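Local coordinates for arginase 1, mitochondrial (PDB 6VSU), which hydrolyses L-arginine to urea and L-ornithine with two manganese ions per subunit, and also converts agmatine to putrescine, working as a homohexamer, at residues G138-S143 / H162-P167; E218-R223 / R229-N234; T81-E86 / I277-Q282; K28-L33 / V92-G97. One frame throughout, in Å; residues are numbered along the deposited sequence.

Contact 1: residues G138-S143 / H162-P167; sequences GDHSIS and HLDAHP. With MN (manganese (II) ion), chain B; MN (manganese (II) ion), chain C; ORN (L-ornithine), chain D.
His140 and Asp164 meet at a manganese ion. His140 ND1 binds the chain C manganese at 2.3 Å and Asp164 OD2 binds the same ion at 2.2 Å. The two side chains come from opposite directions, with ring and carboxylate planes 8° apart. The second oxygen, Asp164 OD1, holds the chain B manganese at 2.2 Å, so this carboxylate, its CG anti to the backbone N (chi1 -163°), bridges the pair. His166 ND1 joins it on the chain B ion. A water also bridges both metals; ornithine NE is modelled doubtfully close to it. Ornithine CD lies over one face of the His166 ring, with Ala165 CB on the opposite face. Asp168, Asp249 and Asp251 complete the two metal sites.

In the next shell, His162 NE2 donates to Asp164 OD2 at 3.0 Å, on the anti side of that oxygen. His162 ND1 is tied in turn to Gln198. The backbone N of His166 bonds Asp164 OD1 at 2.7 Å, which closes an Asx turn. The far nitrogen of His140, NE2, bonds Ser247 OG. His140 CE1 lies at the edge of the His162 ring, 3.3 Å from His162 NE2, the ring planes 82° apart.

This is the binuclear manganese centre of the arginase family. The metal-bridging water is probably the precursor of the hydroxide that attacks the guanidinium carbon; ornithine, the reaction product, is bound beside it.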
loop_
_atom_site.group_PDB
_atom_site.type_symbol
_atom_site.label_atom_id
_atom_site.label_comp_id
_atom_site.label_asym_id
_atom_site.label_seq_id
_atom_site.Cartn_x
_atom_site.Cartn_y
_atom_site.Cartn_z
ATOM N N GLY E 138 21.969 -4.015 6.996
ATOM C CA GLY E 138 22.836 -5.103 6.578
ATOM C C GLY E 138 22.260 -6.459 6.976
ATOM O O GLY E 138 21.483 -6.554 7.973
ATOM N N ASP E 139 22.544 -7.496 6.191
ATOM C CA ASP E 139 22.088 -8.873 6.486
ATOM C C ASP E 139 22.950 -9.465 7.630
ATOM O O ASP E 139 23.951 -8.869 8.022
ATOM C CB ASP E 139 22.037 -9.690 5.200
ATOM C CG ASP E 139 23.378 -10.156 4.618
ATOM O OD1 ASP E 139 24.273 -10.611 5.410
ATOM O OD2 ASP E 139 23.487 -10.119 3.346
ATOM N N HIS E 140 22.567 -10.622 8.158
ATOM C CA HIS E 140 23.178 -11.197 9.388
ATOM C C HIS E 140 24.616 -11.690 9.123
ATOM O O HIS E 140 25.273 -12.024 10.060
ATOM C CB HIS E 140 22.267 -12.308 9.967
ATOM C CG HIS E 140 22.181 -12.204 11.431
ATOM N ND1 HIS E 140 21.065 -12.544 12.128
ATOM C CD2 HIS E 140 23.053 -11.684 12.307
ATOM C CE1 HIS E 140 21.261 -12.277 13.388
ATOM N NE2 HIS E 140 22.474 -11.784 13.514
ATOM N N SER E 141 25.123 -11.674 7.890
ATOM C CA SER E 141 26.506 -12.125 7.614
ATOM C C SER E 141 27.494 -11.241 8.366
ATOM O O SER E 141 28.605 -11.728 8.701
ATOM C CB SER E 141 26.836 -12.223 6.161
ATOM O OG SER E 141 26.843 -10.966 5.554
ATOM N N ILE E 142 27.118 -10.008 8.631
ATOM C CA ILE E 142 28.080 -9.019 9.158
ATOM C C ILE E 142 28.402 -9.317 10.636
ATOM O O ILE E 142 29.460 -8.872 11.118
ATOM C CB ILE E 142 27.516 -7.624 8.943
ATOM C CG1 ILE E 142 26.416 -7.334 9.951
ATOM C CG2 ILE E 142 27.092 -7.464 7.475
ATOM C CD1 ILE E 142 25.866 -5.976 9.845
ATOM N N SER E 143 27.543 -10.056 11.325
ATOM C CA SER E 143 27.762 -10.384 12.733
ATOM C C SER E 143 29.093 -11.110 12.900
ATOM O O SER E 143 29.764 -10.870 13.897
ATOM C CB SER E 143 26.615 -11.166 13.241
ATOM O OG SER E 143 25.507 -10.308 13.461
ATOM N N HIS E 162 21.781 -13.668 21.039
ATOM C CA HIS E 162 21.381 -13.758 19.629
ATOM C C HIS E 162 19.854 -13.850 19.595
ATOM O O HIS E 162 19.318 -14.854 19.976
ATOM C CB HIS E 162 22.120 -14.914 18.948
ATOM C CG HIS E 162 21.762 -15.085 17.522
ATOM N ND1 HIS E 162 21.792 -16.303 16.922
ATOM C CD2 HIS E 162 21.274 -14.206 16.613
ATOM C CE1 HIS E 162 21.349 -16.179 15.686
ATOM N NE2 HIS E 162 21.033 -14.890 15.459
ATOM N N LEU E 163 19.186 -12.763 19.253
ATOM C CA LEU E 163 17.705 -12.722 19.150
ATOM C C LEU E 163 17.338 -12.886 17.666
ATOM O O LEU E 163 17.748 -12.035 16.840
ATOM C CB LEU E 163 17.201 -11.381 19.715
ATOM C CG LEU E 163 17.208 -11.302 21.238
ATOM C CD1 LEU E 163 17.158 -9.856 21.695
ATOM C CD2 LEU E 163 16.005 -12.031 21.725
ATOM N N ASP E 164 16.634 -13.960 17.334
ATOM C CA ASP E 164 16.395 -14.280 15.922
ATOM C C ASP E 164 15.353 -15.377 15.804
ATOM O O ASP E 164 15.316 -16.271 16.693
ATOM C CB ASP E 164 17.731 -14.700 15.366
ATOM C CG ASP E 164 17.836 -14.684 13.857
ATOM O OD1 ASP E 164 16.824 -15.031 13.196
ATOM O OD2 ASP E 164 18.938 -14.344 13.381
ATOM N N ALA E 165 14.555 -15.358 14.731
ATOM C CA ALA E 165 13.676 -16.493 14.368
ATOM C C ALA E 165 14.521 -17.747 13.963
ATOM O O ALA E 165 13.996 -18.860 14.023
ATOM C CB ALA E 165 12.699 -16.073 13.272
ATOM N N HIS E 166 15.769 -17.549 13.526
ATOM C CA HIS E 166 16.646 -18.505 12.809
ATOM C C HIS E 166 17.944 -18.648 13.576
ATOM O O HIS E 166 18.477 -17.646 14.012
ATOM C CB HIS E 166 16.970 -17.973 11.390
ATOM C CG HIS E 166 15.745 -17.593 10.614
ATOM N ND1 HIS E 166 15.277 -16.260 10.556
ATOM C CD2 HIS E 166 14.857 -18.374 9.945
ATOM C CE1 HIS E 166 14.165 -16.269 9.888
ATOM N NE2 HIS E 166 13.883 -17.547 9.491
ATOM N N PRO E 167 18.536 -19.848 13.733
ATOM C CA PRO E 167 19.823 -19.980 14.440
ATOM C C PRO E 167 21.058 -19.537 13.648
ATOM O O PRO E 167 22.071 -19.340 14.222
ATOM C CB PRO E 167 19.891 -21.470 14.793
ATOM C CG PRO E 167 18.921 -22.118 13.877
ATOM C CD PRO E 167 17.872 -21.118 13.465
HETATM MN MN MN B . 16.324 -14.368 11.177
HETATM MN MN MN C . 19.560 -14.092 11.312
HETATM N N ORN D . 15.524 -20.440 4.559
HETATM C CA ORN D . 16.590 -20.023 5.504
HETATM C CB ORN D . 16.266 -18.644 6.076
HETATM C CG ORN D . 17.454 -17.915 6.679
HETATM C CD ORN D . 17.082 -16.545 7.215
HETATM N NE ORN D . 18.027 -15.968 8.167
HETATM C C ORN D . 16.713 -21.048 6.638
HETATM O O ORN D . 16.255 -22.176 6.448
HETATM O OXT ORN D . 17.273 -20.673 7.665
HETATM O O HOH W 1 18.090 -15.360 10.431
HETATM O O HOH W 2 19.891 -14.466 8.936
#

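Contact 2: residues E218-R223 / R229-N234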
loop_
_atom_site.group_PDB
_atom_site.type_symbol
_atom_site.label_atom_id
_atom_site.label_comp_id
_atom_site.label_asym_id
_atom_site.label_seq_id
_atom_site.Cartn_x
_atom_site.Cartn_y
_atom_site.Cartn_z
ATOM N N GLU E 218 23.059 -22.616 23.355
ATOM C CA GLU E 218 21.811 -22.668 24.147
ATOM C C GLU E 218 20.665 -22.084 23.312
ATOM O O GLU E 218 20.671 -20.861 23.104
ATOM C CB GLU E 218 22.035 -21.906 25.433
ATOM C CG GLU E 218 23.112 -22.563 26.275
ATOM C CD GLU E 218 23.625 -21.640 27.372
ATOM O OE1 GLU E 218 22.729 -21.192 28.175
ATOM O OE2 GLU E 218 24.878 -21.304 27.357
ATOM N N GLN E 219 19.783 -22.935 22.783
ATOM C CA GLN E 219 18.755 -22.553 21.797
ATOM C C GLN E 219 17.420 -22.473 22.531
ATOM O O GLN E 219 16.971 -23.497 23.009
ATOM C CB GLN E 219 18.697 -23.529 20.622
ATOM C CG GLN E 219 19.891 -23.341 19.706
ATOM C CD GLN E 219 19.960 -24.259 18.506
ATOM O OE1 GLN E 219 19.494 -25.391 18.575
ATOM N NE2 GLN E 219 20.598 -23.797 17.433
ATOM N N TYR E 220 16.787 -21.310 22.594
ATOM C CA TYR E 220 15.435 -21.150 23.178
ATOM C C TYR E 220 14.471 -21.016 21.996
ATOM O O TYR E 220 14.585 -20.064 21.261
ATOM C CB TYR E 220 15.400 -19.994 24.183
ATOM C CG TYR E 220 16.272 -20.254 25.374
ATOM C CD1 TYR E 220 15.776 -20.976 26.439
ATOM C CD2 TYR E 220 17.615 -19.946 25.387
ATOM C CE1 TYR E 220 16.572 -21.346 27.502
ATOM C CE2 TYR E 220 18.415 -20.260 26.468
ATOM C CZ TYR E 220 17.893 -20.949 27.536
ATOM O OH TYR E 220 18.654 -21.318 28.616
ATOM N N GLU E 221 13.589 -21.973 21.830
ATOM C CA GLU E 221 12.531 -21.986 20.796
ATOM C C GLU E 221 11.221 -21.399 21.337
ATOM O O GLU E 221 10.928 -21.574 22.504
ATOM C CB GLU E 221 12.336 -23.411 20.322
ATOM C CG GLU E 221 13.580 -23.978 19.662
ATOM C CD GLU E 221 13.372 -25.385 19.142
ATOM O OE1 GLU E 221 12.455 -25.622 18.344
ATOM O OE2 GLU E 221 14.094 -26.268 19.570
ATOM N N MET E 222 10.491 -20.673 20.489
ATOM C CA MET E 222 9.233 -20.004 20.888
ATOM C C MET E 222 8.192 -21.027 21.368
ATOM O O MET E 222 7.380 -20.661 22.195
ATOM C CB MET E 222 8.666 -19.144 19.752
ATOM C CG MET E 222 9.478 -17.932 19.489
ATOM S SD MET E 222 9.566 -16.789 20.862
ATOM C CE MET E 222 7.827 -16.572 21.234
ATOM N N ARG E 223 8.225 -22.264 20.901
ATOM C CA ARG E 223 7.323 -23.297 21.428
ATOM C C ARG E 223 7.490 -23.534 22.940
ATOM O O ARG E 223 6.636 -24.224 23.452
ATOM C CB ARG E 223 7.498 -24.597 20.643
ATOM C CG ARG E 223 8.885 -25.201 20.655
ATOM C CD ARG E 223 8.984 -26.325 19.631
ATOM N NE ARG E 223 10.342 -26.847 19.612
ATOM C CZ ARG E 223 10.819 -27.777 20.467
ATOM N NH1 ARG E 223 10.037 -28.279 21.401
ATOM N NH2 ARG E 223 12.097 -28.160 20.444
ATOM N N ARG E 229 10.104 -17.778 29.741
ATOM C CA ARG E 229 9.985 -16.286 29.818
ATOM C C ARG E 229 10.652 -15.757 31.088
ATOM O O ARG E 229 11.515 -14.888 31.017
ATOM C CB ARG E 229 8.525 -15.803 29.727
ATOM C CG ARG E 229 8.383 -14.289 29.870
ATOM C CD ARG E 229 6.975 -13.803 30.130
ATOM N NE ARG E 229 6.165 -13.772 28.907
ATOM C CZ ARG E 229 6.155 -12.788 27.980
ATOM N NH1 ARG E 229 6.964 -11.731 28.049
ATOM N NH2 ARG E 229 5.320 -12.855 26.958
ATOM N N PRO E 230 10.324 -16.271 32.290
ATOM C CA PRO E 230 10.913 -15.740 33.522
ATOM C C PRO E 230 12.451 -15.769 33.490
ATOM O O PRO E 230 13.070 -14.867 33.920
ATOM C CB PRO E 230 10.392 -16.669 34.627
ATOM C CG PRO E 230 9.150 -17.335 34.034
ATOM C CD PRO E 230 9.383 -17.382 32.539
ATOM N N MET E 231 13.028 -16.857 33.016
ATOM C CA MET E 231 14.489 -17.021 32.888
ATOM C C MET E 231 15.037 -15.998 31.880
ATOM O O MET E 231 16.046 -15.294 32.164
ATOM C CB MET E 231 14.728 -18.460 32.445
ATOM C CG MET E 231 16.159 -18.851 32.269
ATOM S SD MET E 231 16.821 -18.646 30.570
ATOM C CE MET E 231 18.522 -18.980 31.062
ATOM N N LEU E 232 14.391 -15.873 30.716
ATOM C CA LEU E 232 14.834 -14.980 29.620
ATOM C C LEU E 232 14.698 -13.503 30.017
ATOM O O LEU E 232 15.473 -12.696 29.478
ATOM C CB LEU E 232 14.011 -15.292 28.376
ATOM C CG LEU E 232 14.255 -16.675 27.770
ATOM C CD1 LEU E 232 13.299 -16.912 26.617
ATOM C CD2 LEU E 232 15.702 -16.859 27.328
ATOM N N GLU E 233 13.764 -13.166 30.901
ATOM C CA GLU E 233 13.563 -11.773 31.416
ATOM C C GLU E 233 14.384 -11.530 32.673
ATOM O O GLU E 233 14.136 -10.551 33.319
ATOM C CB GLU E 233 12.092 -11.473 31.712
ATOM C CG GLU E 233 11.293 -11.351 30.392
ATOM C CD GLU E 233 9.820 -11.015 30.523
ATOM O OE1 GLU E 233 9.317 -10.925 31.683
ATOM O OE2 GLU E 233 9.204 -10.826 29.468
ATOM N N ASN E 234 15.339 -12.386 32.964
ATOM C CA ASN E 234 16.278 -12.208 34.093
ATOM C C ASN E 234 17.646 -12.780 33.739
ATOM O O ASN E 234 18.249 -13.409 34.593
ATOM C CB ASN E 234 15.697 -12.889 35.319
ATOM C CG ASN E 234 15.454 -11.889 36.419
ATOM O OD1 ASN E 234 16.430 -11.518 37.126
ATOM N ND2 ASN E 234 14.196 -11.443 36.527
#
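Tyr220 carries the contact from the strand side, and Met231 and Leu232 meet it from the helix. The first kind of interaction is CH-pi. Leu232 CD2 sits over one face of the Tyr220 ring, 4.1 Å from its centroid and 15° off the ring normal. It is offset toward the rim on the CG side, and its nearest ring atom is Tyr220 CG at 4.0 Å.

The second kind is Met-aromatic. Met231 SD lies 4.6 Å from the Tyr220 centroid in an oblique position. The Met231 methyl goes on to the phenol end, where CE is 3.4 Å from Tyr220 OH. Met231 CG is anti to the backbone N (chi1 -179°), and the chain then bends at chi2, which brings the sulfur above and beside the hydroxyl end of the ring. Both residues come from the same side of the ring, leucine near CG and methionine near the hydroxyl.

No salt bridge joins the two segments; each has its own. Arg223 grips Glu221 side-on, with NE to OE1 at 2.8 Å and NH2 to OE2 at 2.9 Å. Arg229 NH1 reaches Glu233 OE2 at 2.8 Å, and the same nitrogen also pairs with Asp273.

Strand 218-221 is the outermost strand at one end of the parallel sheet within this chain, beside strand 193-201. Helix 225-232 follows after a short 3-10 turn and packs back on it through this contact. Leu232 also touches Val199 of the neighbouring strand, while Glu221 and Arg223 pack on Glu82 of a neighbouring subunit.

Contact 3: residues T81-E86 / I277-Q282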
loop_
_atom_site.group_PDB
_atom_site.type_symbol
_atom_site.label_atom_id
_atom_site.label_comp_id
_atom_site.label_asym_id
_atom_site.label_seq_id
_atom_site.Cartn_x
_atom_site.Cartn_y
_atom_site.Cartn_z
ATOM N N THR E 81 15.450 7.992 25.733
ATOM C CA THR E 81 15.178 6.530 25.772
ATOM C C THR E 81 14.176 6.232 26.896
ATOM O O THR E 81 13.929 7.105 27.690
ATOM C CB THR E 81 16.473 5.736 25.930
ATOM O OG1 THR E 81 16.981 5.885 27.259
ATOM C CG2 THR E 81 17.523 6.191 24.952
ATOM N N GLU E 82 13.580 5.044 26.928
ATOM C CA GLU E 82 12.535 4.668 27.933
ATOM C C GLU E 82 13.030 4.864 29.374
ATOM O O GLU E 82 12.250 5.263 30.225
ATOM C CB GLU E 82 12.119 3.221 27.720
ATOM C CG GLU E 82 11.287 2.988 26.465
ATOM C CD GLU E 82 10.391 1.764 26.497
ATOM O OE1 GLU E 82 10.441 1.036 27.524
ATOM O OE2 GLU E 82 9.585 1.593 25.537
ATOM N N GLU E 83 14.313 4.558 29.601
ATOM C CA GLU E 83 14.977 4.676 30.928
ATOM C C GLU E 83 15.387 6.123 31.232
ATOM O O GLU E 83 15.728 6.373 32.383
ATOM C CB GLU E 83 16.130 3.686 31.073
ATOM C CG GLU E 83 15.675 2.252 31.252
ATOM C CD GLU E 83 16.742 1.219 30.933
ATOM O OE1 GLU E 83 17.570 1.487 30.039
ATOM O OE2 GLU E 83 16.746 0.160 31.586
ATOM N N GLY E 84 15.452 7.008 30.236
ATOM C CA GLY E 84 15.707 8.423 30.551
ATOM C C GLY E 84 17.038 8.939 30.022
ATOM O O GLY E 84 17.330 10.111 30.281
ATOM N N LYS E 85 17.757 8.192 29.186
ATOM C CA LYS E 85 19.020 8.702 28.586
ATOM C C LYS E 85 18.704 9.657 27.439
ATOM O O LYS E 85 17.698 9.477 26.765
ATOM C CB LYS E 85 19.930 7.553 28.194
ATOM C CG LYS E 85 20.387 6.842 29.451
ATOM C CD LYS E 85 21.689 6.213 29.355
ATOM C CE LYS E 85 22.264 5.827 30.704
ATOM N NZ LYS E 85 23.261 4.756 30.462
ATOM N N GLU E 86 19.561 10.653 27.292
ATOM C CA GLU E 86 19.427 11.741 26.312
ATOM C C GLU E 86 20.338 11.419 25.121
ATOM O O GLU E 86 21.574 11.493 25.265
ATOM C CB GLU E 86 19.755 13.059 27.011
ATOM C CG GLU E 86 19.676 14.281 26.095
ATOM C CD GLU E 86 18.367 14.407 25.325
ATOM O OE1 GLU E 86 17.300 14.693 26.005
ATOM O OE2 GLU E 86 18.381 14.063 24.093
ATOM N N ILE E 277 13.500 -8.380 27.926
ATOM C CA ILE E 277 14.792 -9.119 27.948
ATOM C C ILE E 277 15.984 -8.141 28.032
ATOM O O ILE E 277 16.856 -8.292 28.955
ATOM C CB ILE E 277 14.856 -10.022 26.718
ATOM C CG1 ILE E 277 13.720 -11.054 26.737
ATOM C CG2 ILE E 277 16.220 -10.665 26.609
ATOM C CD1 ILE E 277 13.616 -11.837 25.486
ATOM N N LEU E 278 16.051 -7.139 27.152
ATOM C CA LEU E 278 17.181 -6.176 27.140
ATOM C C LEU E 278 17.266 -5.385 28.430
ATOM O O LEU E 278 18.360 -5.264 28.998
ATOM C CB LEU E 278 17.084 -5.216 25.968
ATOM C CG LEU E 278 17.060 -5.871 24.594
ATOM C CD1 LEU E 278 16.950 -4.789 23.492
ATOM C CD2 LEU E 278 18.301 -6.717 24.395
ATOM N N HIS E 279 16.175 -4.815 28.874
ATOM C CA HIS E 279 16.181 -3.942 30.067
ATOM C C HIS E 279 16.666 -4.755 31.265
ATOM O O HIS E 279 17.309 -4.185 32.132
ATOM C CB HIS E 279 14.795 -3.325 30.343
ATOM C CG HIS E 279 14.428 -2.213 29.401
ATOM N ND1 HIS E 279 13.153 -1.710 29.288
ATOM C CD2 HIS E 279 15.167 -1.530 28.515
ATOM C CE1 HIS E 279 13.142 -0.745 28.410
ATOM N NE2 HIS E 279 14.365 -0.629 27.915
ATOM N N ASN E 280 16.300 -6.042 31.375
ATOM C CA ASN E 280 16.553 -6.799 32.636
ATOM C C ASN E 280 17.865 -7.555 32.539
ATOM O O ASN E 280 18.283 -8.065 33.554
ATOM C CB ASN E 280 15.355 -7.693 32.942
ATOM C CG ASN E 280 14.188 -6.837 33.372
ATOM O OD1 ASN E 280 14.308 -6.120 34.346
ATOM N ND2 ASN E 280 13.097 -6.839 32.637
ATOM N N LEU E 281 18.463 -7.637 31.350
ATOM C CA LEU E 281 19.750 -8.322 31.166
ATOM C C LEU E 281 20.815 -7.645 32.022
ATOM O O LEU E 281 20.969 -6.446 31.936
ATOM C CB LEU E 281 20.133 -8.335 29.695
ATOM C CG LEU E 281 21.558 -8.758 29.349
ATOM C CD1 LEU E 281 21.756 -10.201 29.743
ATOM C CD2 LEU E 281 21.831 -8.607 27.864
ATOM N N GLN E 282 21.503 -8.398 32.860
ATOM C CA GLN E 282 22.694 -7.865 33.542
ATOM C C GLN E 282 23.865 -8.242 32.654
ATOM O O GLN E 282 24.094 -9.444 32.426
ATOM C CB GLN E 282 22.890 -8.383 34.964
ATOM C CG GLN E 282 21.747 -8.083 35.915
ATOM C CD GLN E 282 21.892 -8.830 37.243
ATOM O OE1 GLN E 282 23.009 -8.983 37.829
ATOM N NE2 GLN E 282 20.751 -9.359 37.690
#
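His279 packs against a type I beta turn from Thr81 to Gly84, near the C-terminal end of helix 271-280 in this alpha/beta arginase fold. Two successive glutamates of the turn meet its ring in different ways. Both chains are extended beyond CG, which takes their carboxylates out to the ring.

The tighter part is at Glu82, which is buried. Its OE1 lies at the edge of the His279 ring, near the ring plane, 3.4 Å from CE1. The carboxylate and ring planes are 57° apart. No hydrogen bond joins them. The Glu82 carboxylate is instead held by Lys310 and Arg272, both through OE2. His279 NE2 bonds Glu314 OE1, while Glu314 OE2 accepts from the backbone N of Glu82. Glu314 of helix 303-319 therefore ties both partners together. The nearby carboxylates may favour a protonated imidazole, though Lys310, Arg272 and Arg223 of a neighbouring subunit would probably oppose it.

The looser part is at Glu83, an exposed residue. Its carboxylate lies over one face of the His279 ring, stacked with the planes 27° apart. The closest approach is longer here, 3.8 Å from Glu83 OE2 to His279 CD2. The two side chains lie alongside, pointing opposite ways. The same Arg223 packs on both Glu83 and His279, so this side belongs to a subunit interface.

The turn is closed from within. Gly84 N bonds Thr81 O at 3.0 Å, and Thr81 N bonds Lys85 O at 2.9 Å. The Thr81 side chain adds a further bond, accepting at OG1 from the backbone N of Lys85 at 3.1 Å.

Contact 4: residues K28-L33 / V92-G97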
loop_
_atom_site.group_PDB
_atom_site.type_symbol
_atom_site.label_atom_id
_atom_site.label_comp_id
_atom_site.label_asym_id
_atom_site.label_seq_id
_atom_site.Cartn_x
_atom_site.Cartn_y
_atom_site.Cartn_z
ATOM N N LYS E 28 37.592 9.605 14.861
ATOM C CA LYS E 28 38.499 10.462 15.660
ATOM C C LYS E 28 37.736 11.701 16.170
ATOM O O LYS E 28 37.862 12.021 17.331
ATOM C CB LYS E 28 39.735 10.841 14.847
ATOM C CG LYS E 28 40.622 11.891 15.520
ATOM C CD LYS E 28 42.076 11.821 15.115
ATOM C CE LYS E 28 42.789 13.149 15.013
ATOM N NZ LYS E 28 42.517 14.073 16.134
ATOM N N LEU E 29 36.936 12.359 15.341
ATOM C CA LEU E 29 36.109 13.531 15.760
ATOM C C LEU E 29 35.101 13.116 16.841
ATOM O O LEU E 29 34.847 13.920 17.754
ATOM C CB LEU E 29 35.380 14.087 14.534
ATOM C CG LEU E 29 36.282 14.605 13.416
ATOM C CD1 LEU E 29 35.482 15.404 12.410
ATOM C CD2 LEU E 29 37.377 15.480 13.985
ATOM N N LYS E 30 34.515 11.911 16.722
ATOM C CA LYS E 30 33.463 11.473 17.657
ATOM C C LYS E 30 34.116 11.174 19.007
ATOM O O LYS E 30 33.543 11.637 20.020
ATOM C CB LYS E 30 32.644 10.337 17.065
ATOM C CG LYS E 30 31.781 10.678 15.856
ATOM C CD LYS E 30 31.157 12.033 15.826
ATOM C CE LYS E 30 30.414 12.222 14.521
ATOM N NZ LYS E 30 29.525 13.397 14.562
ATOM N N GLY E 31 35.296 10.526 19.017
ATOM C CA GLY E 31 36.024 10.221 20.246
ATOM C C GLY E 31 36.423 11.503 20.939
ATOM O O GLY E 31 36.298 11.566 22.144
ATOM N N GLU E 32 36.940 12.484 20.201
ATOM C CA GLU E 32 37.375 13.786 20.755
ATOM C C GLU E 32 36.173 14.517 21.334
ATOM O O GLU E 32 36.262 14.998 22.471
ATOM C CB GLU E 32 38.096 14.623 19.704
ATOM C CG GLU E 32 39.409 14.004 19.299
ATOM C CD GLU E 32 40.099 14.791 18.206
ATOM O OE1 GLU E 32 41.278 14.522 17.967
ATOM O OE2 GLU E 32 39.420 15.680 17.592
ATOM N N LEU E 33 35.055 14.547 20.639
ATOM C CA LEU E 33 33.848 15.175 21.223
ATOM C C LEU E 33 33.475 14.497 22.545
ATOM O O LEU E 33 33.269 15.187 23.562
ATOM C CB LEU E 33 32.724 15.099 20.203
ATOM C CG LEU E 33 31.346 15.596 20.642
ATOM C CD1 LEU E 33 31.389 17.017 21.207
ATOM C CD2 LEU E 33 30.409 15.553 19.422
ATOM N N VAL E 92 26.151 9.563 25.137
ATOM C CA VAL E 92 25.107 8.502 25.006
ATOM C C VAL E 92 25.107 7.907 23.601
ATOM O O VAL E 92 25.038 6.668 23.460
ATOM C CB VAL E 92 23.724 9.057 25.348
ATOM C CG1 VAL E 92 22.638 8.030 25.084
ATOM C CG2 VAL E 92 23.684 9.529 26.796
ATOM N N LEU E 93 25.176 8.745 22.570
ATOM C CA LEU E 93 25.148 8.256 21.161
ATOM C C LEU E 93 25.962 9.180 20.253
ATOM O O LEU E 93 25.798 10.397 20.281
ATOM C CB LEU E 93 23.689 8.145 20.705
ATOM C CG LEU E 93 23.494 7.529 19.316
ATOM C CD1 LEU E 93 23.958 6.071 19.241
ATOM C CD2 LEU E 93 22.028 7.619 18.878
ATOM N N THR E 94 26.857 8.595 19.478
ATOM C CA THR E 94 27.425 9.249 18.270
ATOM C C THR E 94 27.261 8.279 17.100
ATOM O O THR E 94 26.824 7.182 17.326
ATOM C CB THR E 94 28.900 9.662 18.441
ATOM O OG1 THR E 94 29.648 8.525 18.845
ATOM C CG2 THR E 94 29.055 10.781 19.429
ATOM N N ASP E 95 27.745 8.659 15.945
ATOM C CA ASP E 95 27.485 7.943 14.667
ATOM C C ASP E 95 28.696 8.204 13.769
ATOM O O ASP E 95 28.940 9.378 13.457
ATOM C CB ASP E 95 26.200 8.471 14.039
ATOM C CG ASP E 95 25.770 7.743 12.777
ATOM O OD1 ASP E 95 26.459 6.795 12.296
ATOM O OD2 ASP E 95 24.695 8.104 12.312
ATOM N N VAL E 96 29.427 7.160 13.421
ATOM C CA VAL E 96 30.591 7.279 12.495
ATOM C C VAL E 96 30.170 6.930 11.069
ATOM O O VAL E 96 31.021 6.843 10.241
ATOM C CB VAL E 96 31.799 6.438 12.946
ATOM C CG1 VAL E 96 32.149 6.675 14.405
ATOM C CG2 VAL E 96 31.531 4.979 12.741
ATOM N N GLY E 97 28.889 6.801 10.774
ATOM C CA GLY E 97 28.416 6.602 9.398
ATOM C C GLY E 97 28.555 5.169 8.906
ATOM O O GLY E 97 28.666 4.223 9.701
#
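Lys30 makes nearly all of the helix side of this contact with its aliphatic chain, while its ammonium group leaves for another subunit. Its methylenes run past Thr94 and over the strand backbone. Lys30 CB is 3.9 Å from Thr94 OG1, the two side chains passing with their ends pointing opposite ways. Farther out, Lys30 CE comes within 3.4 Å of Asp95 O. This is a van der Waals approach to a carbonyl, with no hydrogen bond across the segments. Val96 adds a lighter touch, with CG1 4.3 Å from Lys30 CG. The bend of the lysine at chi2 (-35°) turns the chain across the strand, over Asp95 O, and the extended end carries NZ on.

Helix 28-33 and strand 93-97 run nearly antiparallel, at 166°, with their axes 8.6 Å apart at the closest point. The long N-terminal helix 7-37 thus packs beside strand 93-98, the outermost strand at one end of the parallel sheet within this chain.

Polar groups on the strand are held by other partners. Thr94 OG1 is hydrogen-bonded to Ser45 OG of strand 43-48. The CB of Asp95 points away from the helix, and its carboxylate forms a salt bridge with Arg69 through OD2. Asp95 OD1 accepts from Gly97 N at 2.9 Å, an Asx turn within the strand segment.

Lys30 NZ forms a salt bridge with Asp106 of a neighbouring subunit, which also packs on Asp95. One lysine therefore serves two purposes: its hydrocarbon part joins helix to sheet edge, and its charge helps join this edge to the next subunit of the hexamer.

Overall arrangement
From the N terminus, contact 4 closes the first loop, bringing strand 93-98 back to the long helix 7-37. Contact 3 opens at 81-86, before that loop is closed, so contacts 4 and 3 cross. They touch where Glu86 meets Val92. Contact 3 closes only at 277-282. Contacts 1 and 2 are nested inside its loop, in series. Contact 1 closes a short loop, joining the segment after strand 131-136 to the end of strand 158-163 and the residues beyond. Contact 2 closes a still shorter one, tying the last sheet strand to helix 225-232. Contacts 2 and 4 lie at the two sheet ends, with centres about 35 Å apart. Contact 3 touches each of the others.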